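Local coordinates for putative metal binding protein (Coccidioides immitis, PDB 3CVG) that probably binds a small ligand, possibly a metal ion, between two lobes in the manner of periplasmic binding proteins, at residues 65-70 / 92-97; 126-131 / 221-226. All coordinates share one frame; numbering follows the deposited sequence.

Contact 1: 65-70 / 92-97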
ATOM      1  N   VAL A  65     -11.869   3.237   6.205  1.00 30.04           N
ATOM      2  CA  VAL A  65     -13.026   3.874   5.584  1.00 32.20           C
ATOM      3  C   VAL A  65     -13.686   2.962   4.564  1.00 31.76           C
ATOM      4  O   VAL A  65     -14.912   2.885   4.491  1.00 34.20           O
ATOM      5  CB  VAL A  65     -12.630   5.193   4.897  1.00 32.18           C
ATOM      6  CG1 VAL A  65     -13.879   5.936   4.437  1.00 32.44           C
ATOM      7  CG2 VAL A  65     -11.826   6.045   5.854  1.00 32.83           C
ATOM      8  N   THR A  66     -12.870   2.278   3.769  1.00 32.84           N
ATOM      9  CA  THR A  66     -13.384   1.355   2.766  1.00 31.56           C
ATOM     10  C   THR A  66     -14.336   0.381   3.453  1.00 31.99           C
ATOM     11  O   THR A  66     -15.451   0.143   2.987  1.00 33.09           O
ATOM     12  CB  THR A  66     -12.231   0.567   2.096  1.00 31.68           C
ATOM     13  OG1 THR A  66     -11.439   1.462   1.303  1.00 30.85           O
ATOM     14  CG2 THR A  66     -12.775  -0.544   1.213  1.00 29.66           C
ATOM     15  N   ILE A  67     -13.896  -0.180   4.570  1.00 32.16           N
ATOM     16  CA  ILE A  67     -14.730  -1.118   5.307  1.00 33.79           C
ATOM     17  C   ILE A  67     -15.958  -0.396   5.862  1.00 34.74           C
ATOM     18  O   ILE A  67     -17.038  -0.980   5.945  1.00 35.21           O
ATOM     19  CB  ILE A  67     -13.929  -1.787   6.441  1.00 32.63           C
ATOM     20  CG1 ILE A  67     -12.835  -2.673   5.830  1.00 33.19           C
ATOM     21  CG2 ILE A  67     -14.860  -2.599   7.340  1.00 32.57           C
ATOM     22  CD1 ILE A  67     -11.855  -3.253   6.829  1.00 31.48           C
ATOM     23  N   ASN A  68     -15.794   0.874   6.230  1.00 36.11           N
ATOM     24  CA  ASN A  68     -16.915   1.661   6.749  1.00 37.91           C
ATOM     25  C   ASN A  68     -17.933   1.869   5.631  1.00 38.45           C
ATOM     26  O   ASN A  68     -19.148   1.849   5.869  1.00 38.88           O
ATOM     27  CB  ASN A  68     -16.448   3.029   7.270  1.00 39.74           C
ATOM     28  CG  ASN A  68     -15.680   2.933   8.575  1.00 40.83           C
ATOM     29  OD1 ASN A  68     -16.035   2.156   9.459  1.00 40.78           O
ATOM     30  ND2 ASN A  68     -14.632   3.739   8.708  1.00 43.21           N
ATOM     31  N   TYR A  69     -17.427   2.078   4.415  1.00 37.40           N
ATOM     32  CA  TYR A  69     -18.285   2.264   3.252  1.00 37.30           C
ATOM     33  C   TYR A  69     -19.048   0.981   2.954  1.00 36.72           C
ATOM     34  O   TYR A  69     -20.248   1.013   2.680  1.00 36.77           O
ATOM     35  CB  TYR A  69     -17.463   2.651   2.018  1.00 37.37           C
ATOM     36  CG  TYR A  69     -16.952   4.069   2.012  1.00 39.24           C
ATOM     37  CD1 TYR A  69     -17.528   5.046   2.822  1.00 39.11           C
ATOM     38  CD2 TYR A  69     -15.924   4.448   1.152  1.00 39.51           C
ATOM     39  CE1 TYR A  69     -17.094   6.364   2.774  1.00 41.19           C
ATOM     40  CE2 TYR A  69     -15.484   5.761   1.093  1.00 40.83           C
ATOM     41  CZ  TYR A  69     -16.071   6.714   1.906  1.00 41.19           C
ATOM     42  OH  TYR A  69     -15.636   8.018   1.846  1.00 41.33           O
ATOM     43  N   LEU A  70     -18.347  -0.148   2.995  1.00 36.51           N
ATOM     44  CA  LEU A  70     -18.984  -1.434   2.731  1.00 36.81           C
ATOM     45  C   LEU A  70     -20.088  -1.651   3.755  1.00 38.35           C
ATOM     46  O   LEU A  70     -21.137  -2.214   3.445  1.00 37.50           O
ATOM     47  CB  LEU A  70     -17.961  -2.571   2.821  1.00 35.30           C
ATOM     48  CG  LEU A  70     -16.859  -2.577   1.756  1.00 36.71           C
ATOM     49  CD1 LEU A  70     -15.778  -3.578   2.143  1.00 35.87           C
ATOM     50  CD2 LEU A  70     -17.454  -2.921   0.394  1.00 34.56           C
ATOM     51  N   HIS A  92     -17.962  -9.598  11.450  1.00 36.34           N
ATOM     52  CA  HIS A  92     -19.058  -8.685  11.777  1.00 38.72           C
ATOM     53  C   HIS A  92     -20.204  -8.782  10.776  1.00 38.20           C
ATOM     54  O   HIS A  92     -21.267  -8.198  10.988  1.00 39.21           O
ATOM     55  CB  HIS A  92     -18.575  -7.225  11.805  1.00 40.86           C
ATOM     56  CG  HIS A  92     -17.648  -6.905  12.935  1.00 43.34           C
ATOM     57  ND1 HIS A  92     -17.776  -7.463  14.189  1.00 44.52           N
ATOM     58  CD2 HIS A  92     -16.616  -6.028  13.019  1.00 43.87           C
ATOM     59  CE1 HIS A  92     -16.867  -6.944  14.996  1.00 44.80           C
ATOM     60  NE2 HIS A  92     -16.152  -6.070  14.311  1.00 44.32           N
ATOM     61  N   GLY A  93     -19.984  -9.502   9.681  1.00 37.21           N
ATOM     62  CA  GLY A  93     -21.016  -9.632   8.669  1.00 36.68           C
ATOM     63  C   GLY A  93     -21.036  -8.442   7.726  1.00 36.81           C
ATOM     64  O   GLY A  93     -21.962  -8.281   6.927  1.00 36.64           O
ATOM     65  N   ILE A  94     -20.018  -7.594   7.830  1.00 36.89           N
ATOM     66  CA  ILE A  94     -19.907  -6.420   6.966  1.00 36.85           C
ATOM     67  C   ILE A  94     -19.463  -6.858   5.580  1.00 36.97           C
ATOM     68  O   ILE A  94     -19.881  -6.285   4.567  1.00 36.86           O
ATOM     69  CB  ILE A  94     -18.859  -5.413   7.496  1.00 37.49           C
ATOM     70  CG1 ILE A  94     -19.432  -4.633   8.681  1.00 37.38           C
ATOM     71  CG2 ILE A  94     -18.433  -4.460   6.380  1.00 37.16           C
ATOM     72  CD1 ILE A  94     -18.426  -3.701   9.338  1.00 37.64           C
ATOM     73  N   SER A  95     -18.604  -7.872   5.552  1.00 35.29           N
ATOM     74  CA  SER A  95     -18.068  -8.404   4.308  1.00 35.53           C
ATOM     75  C   SER A  95     -18.423  -9.873   4.123  1.00 35.54           C
ATOM     76  O   SER A  95     -18.604 -10.611   5.090  1.00 35.46           O
ATOM     77  CB  SER A  95     -16.539  -8.262   4.281  1.00 34.98           C
ATOM     78  OG  SER A  95     -16.132  -6.905   4.293  1.00 35.78           O
ATOM     79  N   GLU A  96     -18.512 -10.289   2.865  1.00 37.00           N
ATOM     80  CA  GLU A  96     -18.817 -11.675   2.538  1.00 39.04           C
ATOM     81  C   GLU A  96     -17.567 -12.504   2.784  1.00 38.03           C
ATOM     82  O   GLU A  96     -16.451 -11.989   2.731  1.00 39.20           O
ATOM     83  CB  GLU A  96     -19.188 -11.801   1.059  1.00 41.01           C
ATOM     84  CG  GLU A  96     -20.466 -11.105   0.648  1.00 45.11           C
ATOM     85  CD  GLU A  96     -21.680 -11.987   0.826  1.00 47.45           C
ATOM     86  OE1 GLU A  96     -22.065 -12.257   1.986  1.00 48.22           O
ATOM     87  OE2 GLU A  96     -22.241 -12.421  -0.202  1.00 49.56           O
ATOM     88  N   SER A  97     -17.757 -13.784   3.065  1.00 36.94           N
ATOM     89  CA  SER A  97     -16.635 -14.686   3.265  1.00 36.92           C
ATOM     90  C   SER A  97     -16.533 -15.462   1.957  1.00 36.49           C
ATOM     91  O   SER A  97     -17.544 -15.882   1.405  1.00 38.51           O
ATOM     92  CB  SER A  97     -16.916 -15.647   4.419  1.00 35.99           C
ATOM     93  OG  SER A  97     -15.814 -16.509   4.652  1.00 38.46           O
TER
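Ser95 OG meets two quite different neighbours: the hydroxyl of Ser89, with which it hydrogen-bonds, and the methyl CD1 of Leu70, 4.0 Å from Ser95 OG across the contact. With its oxygen paired to Ser89, a buried serine can sit against an apolar surface, and a backbone bond between the same two serines ties this residue a second time to the last turn of helix 83-91. Most of the remaining contact is carried by one branch of Ile94. Its CG2 lies anti to the backbone N, since chi1 is -76°, and this swings the methyl to helix 63-71 between two of its residues. There Ile94 CG2 is 3.8 Å from the carbonyl oxygen Ile67 O and 4.1 Å from Leu70 CB. The two isoleucines meet methyl to methyl, Ile67 CG2 at 4.1 Å from Ile94 CG2, their side chains crossing at about a right angle. No hydrogen bond links the segments, and they meet through van der Waals contact. Leu240 of strand 234-241 lies against Ile67, Leu70 and Ser95 alike, so the strand borders the same cluster. Just before Ile94, Gly93 with its positive phi (83°) closes helix 83-91 in a Schellman motif, consistent with the chain's change of course there, in an alpha/beta lobe of the kind found in periplasmic binding proteins.

Contact 2: 126-131 / 221-226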
ATOM      1  N   ALA A 126      14.259  -5.611  10.928  1.00 24.03           N
ATOM      2  CA  ALA A 126      14.157  -5.288  12.348  1.00 25.45           C
ATOM      3  C   ALA A 126      15.492  -4.784  12.889  1.00 26.13           C
ATOM      4  O   ALA A 126      15.533  -3.817  13.648  1.00 22.45           O
ATOM      5  CB  ALA A 126      13.690  -6.501  13.136  1.00 23.24           C
ATOM      6  N   ASP A 127      16.586  -5.420  12.483  1.00 25.81           N
ATOM      7  CA  ASP A 127      17.896  -4.995  12.946  1.00 27.99           C
ATOM      8  C   ASP A 127      18.264  -3.635  12.355  1.00 27.30           C
ATOM      9  O   ASP A 127      19.055  -2.895  12.939  1.00 28.33           O
ATOM     10  CB  ASP A 127      18.948  -6.053  12.600  1.00 32.43           C
ATOM     11  CG  ASP A 127      18.659  -7.395  13.265  1.00 37.82           C
ATOM     12  OD1 ASP A 127      18.312  -7.394  14.469  1.00 40.22           O
ATOM     13  OD2 ASP A 127      18.773  -8.451  12.600  1.00 39.88           O
HETATM   14  N   MSE A 128      17.697  -3.301  11.199  1.00 24.97           N
HETATM   15  CA  MSE A 128      17.972  -2.004  10.589  1.00 24.37           C
HETATM   16  C   MSE A 128      17.304  -0.939  11.444  1.00 23.10           C
HETATM   17  O   MSE A 128      17.886   0.105  11.715  1.00 24.41           O
HETATM   18  CB  MSE A 128      17.436  -1.938   9.151  1.00 22.67           C
HETATM   19  CG  MSE A 128      18.360  -2.597   8.137  1.00 25.89           C
HETATM   20 SE   MSE A 128      17.679  -2.549   6.350  1.00 33.84          SE
HETATM   21  CE  MSE A 128      16.948  -4.325   6.291  1.00 32.35           C
ATOM     22  N   PHE A 129      16.078  -1.223  11.878  1.00 22.95           N
ATOM     23  CA  PHE A 129      15.348  -0.292  12.724  1.00 22.79           C
ATOM     24  C   PHE A 129      16.063  -0.127  14.061  1.00 21.36           C
ATOM     25  O   PHE A 129      16.160   0.979  14.578  1.00 17.74           O
ATOM     26  CB  PHE A 129      13.904  -0.770  12.925  1.00 20.54           C
ATOM     27  CG  PHE A 129      12.962  -0.261  11.871  1.00 21.01           C
ATOM     28  CD1 PHE A 129      13.067  -0.702  10.553  1.00 20.05           C
ATOM     29  CD2 PHE A 129      12.028   0.730  12.176  1.00 18.72           C
ATOM     30  CE1 PHE A 129      12.260  -0.159   9.551  1.00 18.61           C
ATOM     31  CE2 PHE A 129      11.219   1.280  11.176  1.00 20.87           C
ATOM     32  CZ  PHE A 129      11.338   0.835   9.867  1.00 18.65           C
ATOM     33  N   SER A 130      16.582  -1.222  14.607  1.00 23.71           N
ATOM     34  CA  SER A 130      17.316  -1.160  15.869  1.00 23.64           C
ATOM     35  C   SER A 130      18.548  -0.264  15.709  1.00 25.17           C
ATOM     36  O   SER A 130      18.867   0.547  16.585  1.00 27.03           O
ATOM     37  CB  SER A 130      17.759  -2.563  16.294  1.00 27.79           C
ATOM     38  OG  SER A 130      18.667  -2.501  17.386  1.00 28.83           O
ATOM     39  N   LYS A 131      19.231  -0.414  14.580  1.00 24.94           N
ATOM     40  CA  LYS A 131      20.430   0.366  14.287  1.00 25.45           C
ATOM     41  C   LYS A 131      20.117   1.859  14.131  1.00 24.51           C
ATOM     42  O   LYS A 131      20.841   2.709  14.655  1.00 23.57           O
ATOM     43  CB  LYS A 131      21.089  -0.164  13.008  1.00 28.23           C
ATOM     44  CG  LYS A 131      22.606  -0.080  13.007  1.00 32.53           C
ATOM     45  CD  LYS A 131      23.185  -0.939  11.888  1.00 36.58           C
ATOM     46  CE  LYS A 131      24.701  -1.016  11.949  1.00 39.30           C
ATOM     47  NZ  LYS A 131      25.232  -2.008  10.969  1.00 40.89           N
ATOM     48  N   ILE A 221      18.295   2.380  -1.647  1.00 23.51           N
ATOM     49  CA  ILE A 221      17.278   1.420  -1.213  1.00 23.93           C
ATOM     50  C   ILE A 221      17.975   0.449  -0.276  1.00 23.51           C
ATOM     51  O   ILE A 221      18.784  -0.364  -0.718  1.00 24.48           O
ATOM     52  CB  ILE A 221      16.690   0.616  -2.405  1.00 23.51           C
ATOM     53  CG1 ILE A 221      15.938   1.555  -3.342  1.00 23.51           C
ATOM     54  CG2 ILE A 221      15.756  -0.499  -1.892  1.00 23.64           C
ATOM     55  CD1 ILE A 221      15.530   0.910  -4.668  1.00 23.55           C
ATOM     56  N   TYR A 222      17.678   0.536   1.016  1.00 22.15           N
ATOM     57  CA  TYR A 222      18.308  -0.352   1.985  1.00 23.06           C
ATOM     58  C   TYR A 222      17.579  -1.682   2.129  1.00 23.38           C
ATOM     59  O   TYR A 222      18.165  -2.673   2.553  1.00 23.35           O
ATOM     60  CB  TYR A 222      18.431   0.357   3.339  1.00 21.97           C
ATOM     61  CG  TYR A 222      19.439   1.482   3.299  1.00 24.20           C
ATOM     62  CD1 TYR A 222      20.806   1.209   3.243  1.00 24.14           C
ATOM     63  CD2 TYR A 222      19.030   2.815   3.237  1.00 22.45           C
ATOM     64  CE1 TYR A 222      21.741   2.226   3.114  1.00 24.66           C
ATOM     65  CE2 TYR A 222      19.964   3.846   3.107  1.00 25.33           C
ATOM     66  CZ  TYR A 222      21.318   3.538   3.045  1.00 24.58           C
ATOM     67  OH  TYR A 222      22.249   4.537   2.874  1.00 26.63           O
ATOM     68  N   LYS A 223      16.301  -1.709   1.770  1.00 23.31           N
ATOM     69  CA  LYS A 223      15.535  -2.942   1.859  1.00 24.71           C
ATOM     70  C   LYS A 223      14.245  -2.799   1.082  1.00 24.68           C
ATOM     71  O   LYS A 223      13.509  -1.834   1.267  1.00 22.69           O
ATOM     72  CB  LYS A 223      15.212  -3.277   3.320  1.00 25.41           C
ATOM     73  CG  LYS A 223      14.519  -4.627   3.517  1.00 27.62           C
ATOM     74  CD  LYS A 223      15.398  -5.792   3.071  1.00 31.06           C
ATOM     75  CE  LYS A 223      14.724  -7.143   3.325  1.00 37.25           C
ATOM     76  NZ  LYS A 223      13.428  -7.341   2.568  1.00 39.25           N
ATOM     77  N   LYS A 224      13.994  -3.765   0.202  1.00 23.38           N
ATOM     78  CA  LYS A 224      12.791  -3.789  -0.618  1.00 24.23           C
ATOM     79  C   LYS A 224      12.042  -5.070  -0.286  1.00 23.67           C
ATOM     80  O   LYS A 224      12.645  -6.142  -0.195  1.00 21.21           O
ATOM     81  CB  LYS A 224      13.146  -3.782  -2.110  1.00 26.07           C
ATOM     82  CG  LYS A 224      11.929  -3.685  -3.022  1.00 30.34           C
ATOM     83  CD  LYS A 224      12.301  -3.903  -4.486  1.00 34.76           C
ATOM     84  CE  LYS A 224      11.124  -3.604  -5.407  1.00 36.04           C
ATOM     85  NZ  LYS A 224      11.474  -3.792  -6.848  1.00 37.18           N
ATOM     86  N   GLY A 225      10.733  -4.960  -0.097  1.00 23.81           N
ATOM     87  CA  GLY A 225       9.949  -6.134   0.232  1.00 24.11           C
ATOM     88  C   GLY A 225       9.942  -7.176  -0.876  1.00 23.25           C
ATOM     89  O   GLY A 225       9.929  -6.832  -2.055  1.00 20.83           O
ATOM     90  N   THR A 226       9.972  -8.447  -0.491  1.00 23.71           N
ATOM     91  CA  THR A 226       9.934  -9.544  -1.457  1.00 25.17           C
ATOM     92  C   THR A 226       8.516 -10.088  -1.433  1.00 25.77           C
ATOM     93  O   THR A 226       7.642  -9.518  -0.782  1.00 24.84           O
ATOM     94  CB  THR A 226      10.887 -10.702  -1.069  1.00 23.66           C
ATOM     95  OG1 THR A 226      10.465 -11.275   0.171  1.00 24.72           O
ATOM     96  CG2 THR A 226      12.312 -10.207  -0.935  1.00 24.13           C
TER
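Met128, modelled as selenomethionine, lays its terminal methyl over the aliphatic stem of Lys223. Met128 CE is 3.6 Å from Lys223 CB and also touches CG and CD of the same lysine, so one methyl spans three carbons, and the two chains cross at about a right angle. The reach comes from an extended chi2 (179°), after which a bend at chi3 turns CE onto the lysine. The selenium itself faces the strand: Met128 SE lies 3.8 Å from Tyr222 O and 4.3 Å from Tyr222 CB, contacts of van der Waals kind. Only the root of the tyrosine takes part, for its ring leads away and its hydroxyl bonds to the carbonyl of Pro112. Lys223 likewise divides its labour. Bends at chi2 and chi4 carry the ammonium group back to its own strand, where Lys223 NZ donates to Lys224 O at 3.1 Å, approaching from above the carbonyl plane (57° out of it); Asp231 offers it a further, long and weak ion pair. Tyr222 and Lys223 both point CB toward helix 125-138, as expected where a classic beta bulge sets two successive residues opposite one, here Leu109, which also touches Met128. The bulge lies on strand 220-224, paired antiparallel with strand 100-111, against which helix 125-138 packs, in a lobe consistent with the periplasmic-binding-protein fold.

How the contacts relate
Both contacts join a helix to another part of the chain without a hydrogen bond between the segments, yet they lie on opposite sides of its centre, with centres 33 Å apart. Contact 1 is partly buried and sets a helix against the turn that follows another helix; contact 2 is more fully buried and sets a helix against a strand. The first is carried mainly by isoleucine and leucine carbons, with a serine hydroxyl and a backbone oxygen alongside, the second by a flexible selenomethionine and a lysine stem. Strands 100-111 and 234-241, neighbours in antiparallel pairing, border contact 2 and contact 1 respectively, consistent with two lobes joined by long strands.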